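Local coordinates for effector protein B, substrate of the Dot/Icm secretion system (Legionella drancourtii, PDB 4JVS), which probably acts, through its GAP domain, as a GTPase-activating protein that speeds GTP hydrolysis on a host Rab GTPase as part of a secreted bacterial effector, at residues 65-70 with 166-171; 81-86 with 154-159; 123-128 with 140-145. All blocks are in the same frame, centred on the assembly; numbering follows the deposited sequence.

Contact 1. Residues 65-70 with 166-171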
ATOM      1  N   LYS A  65     -15.944   2.120   3.437  1.00 36.93           N
ATOM      2  CA  LYS A  65     -16.514   3.474   3.380  1.00 38.25           C
ATOM      3  C   LYS A  65     -16.565   4.084   4.775  1.00 38.44           C
ATOM      4  O   LYS A  65     -16.212   5.241   4.979  1.00 39.45           O
ATOM      5  CB  LYS A  65     -17.914   3.487   2.755  1.00 37.13           C
ATOM      6  CG  LYS A  65     -17.959   2.945   1.319  1.00 42.34           C
ATOM      7  CD  LYS A  65     -19.336   2.353   0.951  1.00 45.35           C
ATOM      8  CE  LYS A  65     -19.324   1.655  -0.423  1.00 47.40           C
ATOM      9  NZ  LYS A  65     -19.106   2.588  -1.584  1.00 48.68           N
ATOM     10  N   CYS A  66     -16.980   3.273   5.735  1.00 38.46           N
ATOM     11  CA  CYS A  66     -17.144   3.697   7.116  1.00 39.01           C
ATOM     12  C   CYS A  66     -15.815   4.158   7.726  1.00 39.00           C
ATOM     13  O   CYS A  66     -15.741   5.201   8.385  1.00 39.12           O
ATOM     14  CB  CYS A  66     -17.743   2.542   7.920  1.00 38.52           C
ATOM     15  SG  CYS A  66     -18.212   2.918   9.613  1.00 40.34           S
ATOM     16  N   PHE A  67     -14.762   3.382   7.503  1.00 37.74           N
ATOM     17  CA  PHE A  67     -13.443   3.779   7.972  1.00 37.66           C
ATOM     18  C   PHE A  67     -12.926   5.003   7.209  1.00 38.37           C
ATOM     19  O   PHE A  67     -12.332   5.917   7.792  1.00 36.21           O
ATOM     20  CB  PHE A  67     -12.446   2.628   7.848  1.00 33.97           C
ATOM     21  CG  PHE A  67     -11.025   3.072   7.917  1.00 34.08           C
ATOM     22  CD1 PHE A  67     -10.462   3.419   9.128  1.00 33.82           C
ATOM     23  CD2 PHE A  67     -10.254   3.159   6.767  1.00 33.30           C
ATOM     24  CE1 PHE A  67      -9.161   3.836   9.199  1.00 34.34           C
ATOM     25  CE2 PHE A  67      -8.956   3.569   6.830  1.00 33.18           C
ATOM     26  CZ  PHE A  67      -8.403   3.911   8.050  1.00 34.99           C
ATOM     27  N   ASN A  68     -13.151   5.011   5.899  1.00 37.74           N
ATOM     28  CA  ASN A  68     -12.718   6.119   5.068  1.00 35.48           C
ATOM     29  C   ASN A  68     -13.380   7.434   5.461  1.00 35.63           C
ATOM     30  O   ASN A  68     -12.747   8.474   5.426  1.00 39.84           O
ATOM     31  CB  ASN A  68     -12.954   5.803   3.593  1.00 36.39           C
ATOM     32  CG  ASN A  68     -12.086   4.662   3.095  1.00 36.12           C
ATOM     33  OD1 ASN A  68     -10.969   4.459   3.573  1.00 37.98           O
ATOM     34  ND2 ASN A  68     -12.595   3.911   2.131  1.00 35.39           N
ATOM     35  N   ASP A  69     -14.651   7.391   5.839  1.00 37.83           N
ATOM     36  CA  ASP A  69     -15.336   8.598   6.302  1.00 39.10           C
ATOM     37  C   ASP A  69     -14.631   9.139   7.537  1.00 37.78           C
ATOM     38  O   ASP A  69     -14.405  10.343   7.664  1.00 36.66           O
ATOM     39  CB  ASP A  69     -16.803   8.310   6.660  1.00 39.60           C
ATOM     40  CG  ASP A  69     -17.651   7.986   5.456  1.00 46.53           C
ATOM     41  OD1 ASP A  69     -17.162   8.167   4.314  1.00 47.20           O
ATOM     42  OD2 ASP A  69     -18.815   7.560   5.657  1.00 52.94           O
ATOM     43  N   TYR A  70     -14.276   8.250   8.450  1.00 37.36           N
ATOM     44  CA  TYR A  70     -13.614   8.627   9.686  1.00 36.74           C
ATOM     45  C   TYR A  70     -12.247   9.209   9.445  1.00 37.59           C
ATOM     46  O   TYR A  70     -11.915  10.219   9.990  1.00 38.65           O
ATOM     47  CB  TYR A  70     -13.528   7.456  10.660  1.00 34.80           C
ATOM     48  CG  TYR A  70     -12.769   7.752  11.911  1.00 37.54           C
ATOM     49  CD1 TYR A  70     -13.212   8.677  12.777  1.00 39.52           C
ATOM     50  CD2 TYR A  70     -11.619   7.096  12.218  1.00 38.21           C
ATOM     51  CE1 TYR A  70     -12.545   8.952  13.878  1.00 42.74           C
ATOM     52  CE2 TYR A  70     -10.947   7.376  13.326  1.00 38.68           C
ATOM     53  CZ  TYR A  70     -11.413   8.307  14.149  1.00 42.10           C
ATOM     54  OH  TYR A  70     -10.769   8.628  15.285  1.00 44.96           O
ATOM     55  N   ALA A 166      -3.991   1.194  11.921  1.00 36.21           N
ATOM     56  CA  ALA A 166      -4.702   0.403  12.914  1.00 35.55           C
ATOM     57  C   ALA A 166      -6.098   0.044  12.427  1.00 35.10           C
ATOM     58  O   ALA A 166      -6.556  -1.087  12.603  1.00 34.70           O
ATOM     59  CB  ALA A 166      -4.772   1.164  14.245  1.00 35.58           C
ATOM     60  N   GLY A 167      -6.770   1.020  11.821  1.00 35.97           N
ATOM     61  CA  GLY A 167      -8.109   0.831  11.306  1.00 34.13           C
ATOM     62  C   GLY A 167      -8.092  -0.125  10.136  1.00 36.76           C
ATOM     63  O   GLY A 167      -9.003  -0.950   9.991  1.00 38.75           O
ATOM     64  N   GLN A 168      -7.056  -0.011   9.304  1.00 34.22           N
ATOM     65  CA  GLN A 168      -6.872  -0.894   8.160  1.00 33.36           C
ATOM     66  C   GLN A 168      -6.748  -2.337   8.621  1.00 34.46           C
ATOM     67  O   GLN A 168      -7.314  -3.253   8.028  1.00 34.86           O
ATOM     68  CB  GLN A 168      -5.619  -0.499   7.386  1.00 36.09           C
ATOM     69  CG  GLN A 168      -5.698   0.876   6.729  1.00 37.35           C
ATOM     70  CD  GLN A 168      -4.548   1.136   5.767  1.00 36.00           C
ATOM     71  OE1 GLN A 168      -3.370   1.063   6.141  1.00 36.89           O
ATOM     72  NE2 GLN A 168      -4.885   1.434   4.523  1.00 33.70           N
ATOM     73  N   ASN A 169      -6.012  -2.532   9.702  1.00 33.93           N
ATOM     74  CA  ASN A 169      -5.733  -3.860  10.202  1.00 32.21           C
ATOM     75  C   ASN A 169      -6.989  -4.547  10.743  1.00 34.22           C
ATOM     76  O   ASN A 169      -7.125  -5.768  10.637  1.00 35.33           O
ATOM     77  CB  ASN A 169      -4.631  -3.780  11.255  1.00 31.96           C
ATOM     78  CG  ASN A 169      -4.035  -5.128  11.591  1.00 35.24           C
ATOM     79  OD1 ASN A 169      -4.181  -6.096  10.844  1.00 35.38           O
ATOM     80  ND2 ASN A 169      -3.353  -5.198  12.730  1.00 35.16           N
ATOM     81  N   ILE A 170      -7.902  -3.768  11.322  1.00 31.59           N
ATOM     82  CA  ILE A 170      -9.173  -4.303  11.797  1.00 33.11           C
ATOM     83  C   ILE A 170      -9.917  -4.948  10.624  1.00 35.89           C
ATOM     84  O   ILE A 170     -10.397  -6.077  10.705  1.00 36.50           O
ATOM     85  CB  ILE A 170     -10.063  -3.198  12.406  1.00 35.55           C
ATOM     86  CG1 ILE A 170      -9.410  -2.594  13.651  1.00 39.19           C
ATOM     87  CG2 ILE A 170     -11.452  -3.734  12.733  1.00 34.00           C
ATOM     88  CD1 ILE A 170     -10.220  -1.472  14.274  1.00 37.58           C
ATOM     89  N   ILE A 171      -9.987  -4.215   9.523  1.00 36.21           N
ATOM     90  CA  ILE A 171     -10.623  -4.693   8.311  1.00 34.64           C
ATOM     91  C   ILE A 171      -9.875  -5.891   7.749  1.00 35.23           C
ATOM     92  O   ILE A 171     -10.495  -6.836   7.280  1.00 37.14           O
ATOM     93  CB  ILE A 171     -10.685  -3.567   7.260  1.00 34.49           C
ATOM     94  CG1 ILE A 171     -11.512  -2.397   7.814  1.00 33.71           C
ATOM     95  CG2 ILE A 171     -11.217  -4.099   5.941  1.00 31.41           C
ATOM     96  CD1 ILE A 171     -11.818  -1.308   6.829  1.00 34.92           C
TER
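Phe67 and Gly167 show how a large ring and a residue without a side chain can share one helix-helix interface. The motif is an antiparallel helix pair in the N-terminal subdomain of the LepB-type GAP domain: the segments of helix 60-80 and helix 156-177 run at 174° with their axes 10.7 Å apart. That spacing is wide, and Phe67 bridges it almost alone.

Gly167 is the first residue of 166-171 to touch the partner helix. Its CA lies 3.8 Å from Phe67 CE1, while its carbonyl carbon sits over one face of the ring, 4.2 Å above the plane and displaced toward the rim. The phenyl group therefore rests on bare backbone, which the lack of a side chain at Gly167 leaves accessible. The ring gets there because Phe67 CG is turned anti to the backbone N (chi1 163°), which carries it across the gap.

Gln168 continues the same surface. Its backbone N lies above that face too, again toward the rim, and the aliphatic part of its side chain approaches the ring obliquely, with CG 4.2 Å from Phe67 CE2. This glutamine also packs on an aromatic side chain of the neighbouring protein chain, and its side chain is about 11 Å from the bound aluminum fluoride, so this part of the buried pair lies close to the interface with that chain.

One turn further on, Ile171 faces the first helix again. Phe34 meets the Phe67 ring edge-to-face and Val128 touches it, bringing helix 34-45 and a loop to the same aromatic group. No hydrogen bond joins the two segments; the closing touch is apolar, the methyl CD1 of Ile171 standing 4.1 Å from Phe67 CB.

Contact 2. Residues 81-86 with 154-159; sequences QNIWQH and DSPWAK
Trp84 and Trp157 meet at the N-terminal start of helix 156-177, and the first of them is best read outward along its side chain. Trp84 CB points neither at the helix nor away from it; CG then lies anti to the carbonyl carbon (chi1 -47°), and the indole swings across to segment 154-159. On the pyrrole side, NE1 is hydrogen-bonded to Ser119 OG, which helps fix the rotation of the ring. One face receives CG2 of the adjacent Ile83, 3.6 Å above the plane and near the rim; the same methyl reaches Pro156 CB at 3.7 Å.

The six-membered ring does the rest. It turns its edge to the backbone of Trp157, Trp84 CZ3 lying 3.7 Å from Trp157 CA, and the tip atom CH2 comes 3.8 Å from Trp157 CE3. The two six-membered rings meet obliquely, their planes at 58°.

Each backbone is at a helix boundary here. Asn82, with positive phi, ends helix 60-80 in a Schellman motif and begins a type I turn, whereas Ser155 OG accepts from Ala158 N as the N-cap of helix 156-177. The arrangement is thus a helix C-terminal turn packed on a capped helix start.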
ATOM      1  N   GLN A  81      -6.836  22.789  11.977  1.00 44.16           N
ATOM      2  CA  GLN A  81      -6.104  23.248  13.114  1.00 43.23           C
ATOM      3  C   GLN A  81      -4.703  23.413  12.742  1.00 44.51           C
ATOM      4  O   GLN A  81      -3.900  23.875  13.503  1.00 43.61           O
ATOM      5  CB  GLN A  81      -6.153  22.190  14.157  1.00 45.91           C
ATOM      6  CG  GLN A  81      -7.549  21.867  14.584  1.00 53.81           C
ATOM      7  CD  GLN A  81      -7.721  22.019  16.051  1.00 61.04           C
ATOM      8  OE1 GLN A  81      -7.247  21.213  16.818  1.00 63.79           O
ATOM      9  NE2 GLN A  81      -8.380  23.072  16.450  1.00 63.65           N
ATOM     10  N   ASN A  82      -4.397  23.000  11.545  1.00 42.75           N
ATOM     11  CA  ASN A  82      -3.018  23.066  11.095  1.00 41.62           C
ATOM     12  C   ASN A  82      -2.102  22.367  12.091  1.00 42.47           C
ATOM     13  O   ASN A  82      -1.182  22.969  12.642  1.00 43.77           O
ATOM     14  CB  ASN A  82      -2.598  24.519  10.845  1.00 40.99           C
ATOM     15  CG  ASN A  82      -1.188  24.640  10.308  1.00 46.73           C
ATOM     16  OD1 ASN A  82      -0.646  23.709   9.692  1.00 47.62           O
ATOM     17  ND2 ASN A  82      -0.580  25.790  10.544  1.00 46.50           N
ATOM     18  N   ILE A  83      -2.374  21.086  12.311  1.00 40.75           N
ATOM     19  CA  ILE A  83      -1.539  20.244  13.145  1.00 41.02           C
ATOM     20  C   ILE A  83      -0.170  20.001  12.488  1.00 41.99           C
ATOM     21  O   ILE A  83       0.801  19.583  13.134  1.00 43.03           O
ATOM     22  CB  ILE A  83      -2.289  18.918  13.466  1.00 42.28           C
ATOM     23  CG1 ILE A  83      -2.397  18.680  14.973  1.00 42.55           C
ATOM     24  CG2 ILE A  83      -1.619  17.747  12.842  1.00 44.59           C
ATOM     25  CD1 ILE A  83      -3.426  19.550  15.630  1.00 52.11           C
ATOM     26  N   TRP A  84      -0.099  20.320  11.200  1.00 42.03           N
ATOM     27  CA  TRP A  84       1.125  20.181  10.404  1.00 42.43           C
ATOM     28  C   TRP A  84       2.125  21.319  10.619  1.00 42.75           C
ATOM     29  O   TRP A  84       3.283  21.228  10.191  1.00 42.81           O
ATOM     30  CB  TRP A  84       0.776  20.080   8.911  1.00 41.83           C
ATOM     31  CG  TRP A  84      -0.340  19.106   8.628  1.00 39.51           C
ATOM     32  CD1 TRP A  84      -1.454  19.337   7.880  1.00 35.20           C
ATOM     33  CD2 TRP A  84      -0.441  17.749   9.108  1.00 37.31           C
ATOM     34  NE1 TRP A  84      -2.244  18.209   7.856  1.00 37.74           N
ATOM     35  CE2 TRP A  84      -1.648  17.227   8.591  1.00 36.95           C
ATOM     36  CE3 TRP A  84       0.368  16.929   9.899  1.00 35.19           C
ATOM     37  CZ2 TRP A  84      -2.052  15.914   8.857  1.00 36.37           C
ATOM     38  CZ3 TRP A  84      -0.041  15.638  10.163  1.00 35.45           C
ATOM     39  CH2 TRP A  84      -1.243  15.143   9.646  1.00 38.00           C
ATOM     40  N   GLN A  85       1.669  22.386  11.277  1.00 44.46           N
ATOM     41  CA  GLN A  85       2.494  23.565  11.539  1.00 46.22           C
ATOM     42  C   GLN A  85       3.020  24.172  10.237  1.00 44.71           C
ATOM     43  O   GLN A  85       4.153  24.650  10.176  1.00 42.81           O
ATOM     44  CB  GLN A  85       3.655  23.227  12.484  1.00 45.89           C
ATOM     45  CG  GLN A  85       3.252  22.788  13.896  1.00 43.19           C
ATOM     46  CD  GLN A  85       4.462  22.618  14.809  1.00 52.19           C
ATOM     47  OE1 GLN A  85       5.493  22.079  14.399  1.00 57.58           O
ATOM     48  NE2 GLN A  85       4.347  23.095  16.045  1.00 51.58           N
ATOM     49  N   HIS A  86       2.187  24.153   9.200  1.00 43.85           N
ATOM     50  CA  HIS A  86       2.598  24.659   7.903  1.00 42.94           C
ATOM     51  C   HIS A  86       2.600  26.176   7.930  1.00 46.68           C
ATOM     52  O   HIS A  86       1.594  26.794   8.283  1.00 48.58           O
ATOM     53  CB  HIS A  86       1.678  24.139   6.794  1.00 42.76           C
ATOM     54  CG  HIS A  86       2.047  24.621   5.421  1.00 42.25           C
ATOM     55  ND1 HIS A  86       1.373  25.640   4.782  1.00 42.91           N
ATOM     56  CD2 HIS A  86       3.020  24.224   4.567  1.00 41.30           C
ATOM     57  CE1 HIS A  86       1.912  25.849   3.595  1.00 43.31           C
ATOM     58  NE2 HIS A  86       2.920  25.008   3.443  1.00 40.93           N
ATOM     59  N   ASP A 154       7.123  10.347  17.026  1.00 48.40           N
ATOM     60  CA  ASP A 154       6.079  10.847  17.928  1.00 51.22           C
ATOM     61  C   ASP A 154       5.312  12.002  17.291  1.00 48.95           C
ATOM     62  O   ASP A 154       4.393  12.566  17.893  1.00 46.96           O
ATOM     63  CB  ASP A 154       6.679  11.298  19.264  1.00 54.98           C
ATOM     64  CG  ASP A 154       7.221  10.137  20.079  1.00 67.02           C
ATOM     65  OD1 ASP A 154       6.468   9.152  20.286  1.00 69.80           O
ATOM     66  OD2 ASP A 154       8.402  10.207  20.502  1.00 73.24           O
ATOM     67  N   SER A 155       5.705  12.348  16.070  1.00 45.80           N
ATOM     68  CA  SER A 155       5.082  13.440  15.339  1.00 44.94           C
ATOM     69  C   SER A 155       3.590  13.208  15.181  1.00 43.25           C
ATOM     70  O   SER A 155       3.139  12.059  15.158  1.00 41.88           O
ATOM     71  CB  SER A 155       5.718  13.566  13.958  1.00 42.23           C
ATOM     72  OG  SER A 155       5.734  12.306  13.319  1.00 42.30           O
ATOM     73  N   PRO A 156       2.822  14.302  15.064  1.00 39.05           N
ATOM     74  CA  PRO A 156       1.383  14.179  14.837  1.00 40.22           C
ATOM     75  C   PRO A 156       1.144  13.275  13.639  1.00 40.63           C
ATOM     76  O   PRO A 156       0.302  12.388  13.732  1.00 39.55           O
ATOM     77  CB  PRO A 156       0.962  15.616  14.523  1.00 38.75           C
ATOM     78  CG  PRO A 156       1.979  16.448  15.200  1.00 37.38           C
ATOM     79  CD  PRO A 156       3.257  15.705  15.040  1.00 38.51           C
ATOM     80  N   TRP A 157       1.906  13.483  12.563  1.00 41.01           N
ATOM     81  CA  TRP A 157       1.844  12.637  11.369  1.00 39.13           C
ATOM     82  C   TRP A 157       1.952  11.159  11.701  1.00 40.08           C
ATOM     83  O   TRP A 157       1.126  10.356  11.267  1.00 39.81           O
ATOM     84  CB  TRP A 157       2.951  12.990  10.372  1.00 39.14           C
ATOM     85  CG  TRP A 157       2.987  12.051   9.220  1.00 38.05           C
ATOM     86  CD1 TRP A 157       3.795  10.960   9.073  1.00 40.60           C
ATOM     87  CD2 TRP A 157       2.151  12.091   8.054  1.00 38.36           C
ATOM     88  NE1 TRP A 157       3.519  10.322   7.883  1.00 42.76           N
ATOM     89  CE2 TRP A 157       2.514  10.999   7.240  1.00 40.77           C
ATOM     90  CE3 TRP A 157       1.133  12.945   7.621  1.00 35.97           C
ATOM     91  CZ2 TRP A 157       1.897  10.742   6.019  1.00 39.00           C
ATOM     92  CZ3 TRP A 157       0.529  12.694   6.411  1.00 37.30           C
ATOM     93  CH2 TRP A 157       0.911  11.599   5.622  1.00 38.85           C
ATOM     94  N   ALA A 158       2.973  10.800  12.473  1.00 40.58           N
ATOM     95  CA  ALA A 158       3.195   9.405  12.823  1.00 41.04           C
ATOM     96  C   ALA A 158       2.024   8.845  13.611  1.00 43.08           C
ATOM     97  O   ALA A 158       1.704   7.666  13.483  1.00 43.67           O
ATOM     98  CB  ALA A 158       4.478   9.251  13.607  1.00 46.49           C
ATOM     99  N   LYS A 159       1.382   9.692  14.414  1.00 41.49           N
ATOM    100  CA  LYS A 159       0.246   9.257  15.219  1.00 40.97           C
ATOM    101  C   LYS A 159      -1.003   9.022  14.374  1.00 40.91           C
ATOM    102  O   LYS A 159      -1.742   8.062  14.604  1.00 40.89           O
ATOM    103  CB  LYS A 159      -0.030  10.247  16.358  1.00 40.84           C
ATOM    104  CG  LYS A 159       1.016  10.174  17.472  1.00 47.36           C
ATOM    105  CD  LYS A 159       0.882  11.292  18.502  1.00 49.43           C
ATOM    106  CE  LYS A 159       2.002  11.237  19.540  1.00 47.85           C
ATOM    107  NZ  LYS A 159       1.855  12.305  20.569  1.00 51.76           N
TER

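Contact 3. Residues 123-128 with 140-145; sequences RHLSIV and PYEAPS
Leu125 divides its two methyl groups between Glu142 and Ser145, and this fork forms nearly all of the contact. CD2 lies against the carboxylate end of Glu142, 3.4 Å from OE2 and 3.5 Å from CD, and the two side chains run alongside each other, pointing opposite ways. CD1, extended away from the main chain by a chi2 of 177°, goes instead to Ser145 CB at 3.6 Å. No hydrogen bond crosses between the segments. Leu125 itself is also touched by Phe138 and by Gln161 of helix 156-177.

Around this first shell, polar partners fix the positions of the groups that Leu125 touches. The Glu142 chain is bent at chi2 (-78°), which folds its carboxylate back over the leucine. Outside the two segments, OE1 pairs in a salt bridge with a basic side chain of the neighbouring protein chain, and OE2 makes a weak hydrogen bond with a polar side chain there. Ser145 OG is hydrogen-bonded to Gln161 NE2. The Glu142 side chain is about 6 Å from the bound aluminum fluoride, consistent with a place beside the site of GTP hydrolysis in a GAP complex.

The contact thus joins the C-terminal end of helix 118-124 and the residues that follow to the first turn of helix 142-151, across a connection that includes short strand 135-136, while further out Val128 leads on to Phe67 of helix 60-80.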
ATOM      1  N   ARG A 123      -4.593  10.888   3.640  1.00 33.70           N
ATOM      2  CA  ARG A 123      -5.706  10.184   3.066  1.00 36.09           C
ATOM      3  C   ARG A 123      -5.320   9.218   2.000  1.00 35.76           C
ATOM      4  O   ARG A 123      -5.915   8.200   1.858  1.00 35.74           O
ATOM      5  CB  ARG A 123      -6.643  11.178   2.446  1.00 35.16           C
ATOM      6  CG  ARG A 123      -7.588  11.816   3.355  1.00 37.59           C
ATOM      7  CD  ARG A 123      -8.273  12.855   2.577  1.00 39.47           C
ATOM      8  NE  ARG A 123      -9.205  13.664   3.332  1.00 42.95           N
ATOM      9  CZ  ARG A 123      -9.046  14.956   3.573  1.00 46.65           C
ATOM     10  NH1 ARG A 123      -9.954  15.624   4.230  1.00 45.77           N
ATOM     11  NH2 ARG A 123      -7.988  15.592   3.156  1.00 44.01           N
ATOM     12  N   HIS A 124      -4.342   9.565   1.206  1.00 32.62           N
ATOM     13  CA  HIS A 124      -3.938   8.711   0.097  1.00 31.05           C
ATOM     14  C   HIS A 124      -3.301   7.413   0.551  1.00 32.23           C
ATOM     15  O   HIS A 124      -3.581   6.346  -0.002  1.00 33.62           O
ATOM     16  CB  HIS A 124      -2.976   9.453  -0.825  1.00 32.87           C
ATOM     17  CG  HIS A 124      -3.658  10.220  -1.911  1.00 34.26           C
ATOM     18  ND1 HIS A 124      -4.922   9.906  -2.360  1.00 36.01           N
ATOM     19  CD2 HIS A 124      -3.259  11.295  -2.631  1.00 34.98           C
ATOM     20  CE1 HIS A 124      -5.275  10.757  -3.307  1.00 37.28           C
ATOM     21  NE2 HIS A 124      -4.283  11.608  -3.492  1.00 37.17           N
ATOM     22  N   LEU A 125      -2.445   7.521   1.561  1.00 32.63           N
ATOM     23  CA  LEU A 125      -1.630   6.409   2.025  1.00 32.90           C
ATOM     24  C   LEU A 125      -2.385   5.498   2.970  1.00 35.55           C
ATOM     25  O   LEU A 125      -1.824   4.517   3.460  1.00 36.95           O
ATOM     26  CB  LEU A 125      -0.383   6.925   2.742  1.00 32.18           C
ATOM     27  CG  LEU A 125       0.599   7.647   1.828  1.00 32.34           C
ATOM     28  CD1 LEU A 125       1.788   8.210   2.606  1.00 32.49           C
ATOM     29  CD2 LEU A 125       1.036   6.696   0.748  1.00 28.95           C
ATOM     30  N   SER A 126      -3.649   5.816   3.238  1.00 34.29           N
ATOM     31  CA  SER A 126      -4.382   5.072   4.251  1.00 34.56           C
ATOM     32  C   SER A 126      -5.856   4.776   3.943  1.00 36.84           C
ATOM     33  O   SER A 126      -6.515   4.072   4.704  1.00 38.94           O
ATOM     34  CB  SER A 126      -4.233   5.768   5.601  1.00 36.19           C
ATOM     35  OG  SER A 126      -2.885   5.681   6.053  1.00 38.03           O
ATOM     36  N   ILE A 127      -6.371   5.286   2.827  1.00 35.72           N
ATOM     37  CA  ILE A 127      -7.746   4.998   2.441  1.00 35.26           C
ATOM     38  C   ILE A 127      -7.896   3.600   1.828  1.00 36.97           C
ATOM     39  O   ILE A 127      -7.132   3.198   0.950  1.00 37.76           O
ATOM     40  CB  ILE A 127      -8.339   6.107   1.532  1.00 35.29           C
ATOM     41  CG1 ILE A 127      -8.881   7.241   2.408  1.00 38.24           C
ATOM     42  CG2 ILE A 127      -9.463   5.564   0.656  1.00 33.66           C
ATOM     43  CD1 ILE A 127      -9.519   8.367   1.644  1.00 39.85           C
ATOM     44  N   VAL A 128      -8.877   2.858   2.328  1.00 36.96           N
ATOM     45  CA  VAL A 128      -9.125   1.502   1.875  1.00 36.74           C
ATOM     46  C   VAL A 128     -10.140   1.517   0.748  1.00 37.27           C
ATOM     47  O   VAL A 128     -11.272   1.965   0.932  1.00 38.01           O
ATOM     48  CB  VAL A 128      -9.672   0.619   3.015  1.00 35.85           C
ATOM     49  CG1 VAL A 128      -9.652  -0.831   2.609  1.00 35.79           C
ATOM     50  CG2 VAL A 128      -8.860   0.821   4.275  1.00 36.35           C
ATOM     51  N   PRO A 140       4.713   8.134  -4.919  1.00 31.54           N
ATOM     52  CA  PRO A 140       5.794   9.099  -4.711  1.00 31.78           C
ATOM     53  C   PRO A 140       5.957   9.570  -3.271  1.00 35.97           C
ATOM     54  O   PRO A 140       6.967  10.221  -2.980  1.00 37.17           O
ATOM     55  CB  PRO A 140       5.393  10.270  -5.616  1.00 34.30           C
ATOM     56  CG  PRO A 140       4.505   9.659  -6.656  1.00 31.49           C
ATOM     57  CD  PRO A 140       3.734   8.633  -5.904  1.00 32.54           C
ATOM     58  N   TYR A 141       5.005   9.250  -2.390  1.00 35.04           N
ATOM     59  CA  TYR A 141       5.112   9.688  -0.998  1.00 34.80           C
ATOM     60  C   TYR A 141       5.329   8.572   0.024  1.00 34.55           C
ATOM     61  O   TYR A 141       5.499   8.851   1.206  1.00 35.30           O
ATOM     62  CB  TYR A 141       3.934  10.583  -0.603  1.00 36.31           C
ATOM     63  CG  TYR A 141       4.134  12.026  -1.006  1.00 36.10           C
ATOM     64  CD1 TYR A 141       4.874  12.897  -0.211  1.00 37.15           C
ATOM     65  CD2 TYR A 141       3.600  12.516  -2.190  1.00 38.10           C
ATOM     66  CE1 TYR A 141       5.071  14.224  -0.581  1.00 39.96           C
ATOM     67  CE2 TYR A 141       3.787  13.842  -2.576  1.00 38.52           C
ATOM     68  CZ  TYR A 141       4.522  14.690  -1.768  1.00 40.62           C
ATOM     69  OH  TYR A 141       4.705  15.999  -2.159  1.00 39.62           O
ATOM     70  N   GLU A 142       5.357   7.323  -0.437  1.00 36.51           N
ATOM     71  CA  GLU A 142       5.592   6.168   0.439  1.00 34.29           C
ATOM     72  C   GLU A 142       6.939   6.195   1.157  1.00 36.00           C
ATOM     73  O   GLU A 142       7.026   5.871   2.340  1.00 38.77           O
ATOM     74  CB  GLU A 142       5.475   4.865  -0.343  1.00 29.36           C
ATOM     75  CG  GLU A 142       4.082   4.553  -0.844  1.00 32.47           C
ATOM     76  CD  GLU A 142       3.153   4.011   0.242  1.00 35.96           C
ATOM     77  OE1 GLU A 142       3.524   4.073   1.441  1.00 35.53           O
ATOM     78  OE2 GLU A 142       2.046   3.524  -0.117  1.00 33.08           O
ATOM     79  N   ALA A 143       7.995   6.555   0.435  1.00 36.99           N
ATOM     80  CA  ALA A 143       9.329   6.629   1.030  1.00 34.69           C
ATOM     81  C   ALA A 143       9.526   7.877   1.893  1.00 36.57           C
ATOM     82  O   ALA A 143       9.998   7.762   3.024  1.00 37.94           O
ATOM     83  CB  ALA A 143      10.424   6.507  -0.035  1.00 26.33           C
ATOM     84  N   PRO A 144       9.173   9.072   1.374  1.00 36.40           N
ATOM     85  CA  PRO A 144       9.281  10.232   2.268  1.00 37.57           C
ATOM     86  C   PRO A 144       8.437  10.059   3.524  1.00 39.04           C
ATOM     87  O   PRO A 144       8.887  10.419   4.611  1.00 39.38           O
ATOM     88  CB  PRO A 144       8.726  11.371   1.420  1.00 36.74           C
ATOM     89  CG  PRO A 144       9.033  10.961   0.027  1.00 37.21           C
ATOM     90  CD  PRO A 144       8.807   9.483   0.006  1.00 34.51           C
ATOM     91  N   SER A 145       7.239   9.498   3.372  1.00 39.21           N
ATOM     92  CA  SER A 145       6.379   9.205   4.515  1.00 38.56           C
ATOM     93  C   SER A 145       7.101   8.320   5.531  1.00 38.87           C
ATOM     94  O   SER A 145       7.198   8.655   6.709  1.00 40.26           O
ATOM     95  CB  SER A 145       5.078   8.534   4.056  1.00 39.61           C
ATOM     96  OG  SER A 145       4.489   7.749   5.079  1.00 44.80           O
TER

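All three contacts lie in the N-terminal subdomain, with contact 3 nested inside contact 2 and contact 2 inside contact 1 along the chain. Contacts 1 and 2 share helix 156-177, their centres about 20 Å apart. Contacts 1 and 3 are buried; contact 2 is partly buried, lies furthest from the chain centre and touches no other protein chain. Chemistry follows place: a ring on helix backbone in contact 1, indoles and a proline at helix ends in contact 2, and in contact 3, nearest the nucleotide, a leucine against a carboxylate that is paired with the other protein chain. Asn68 ND2 to Val128 O, 2.6 Å and probably a hydrogen bond, ties 65-70 to 123-128.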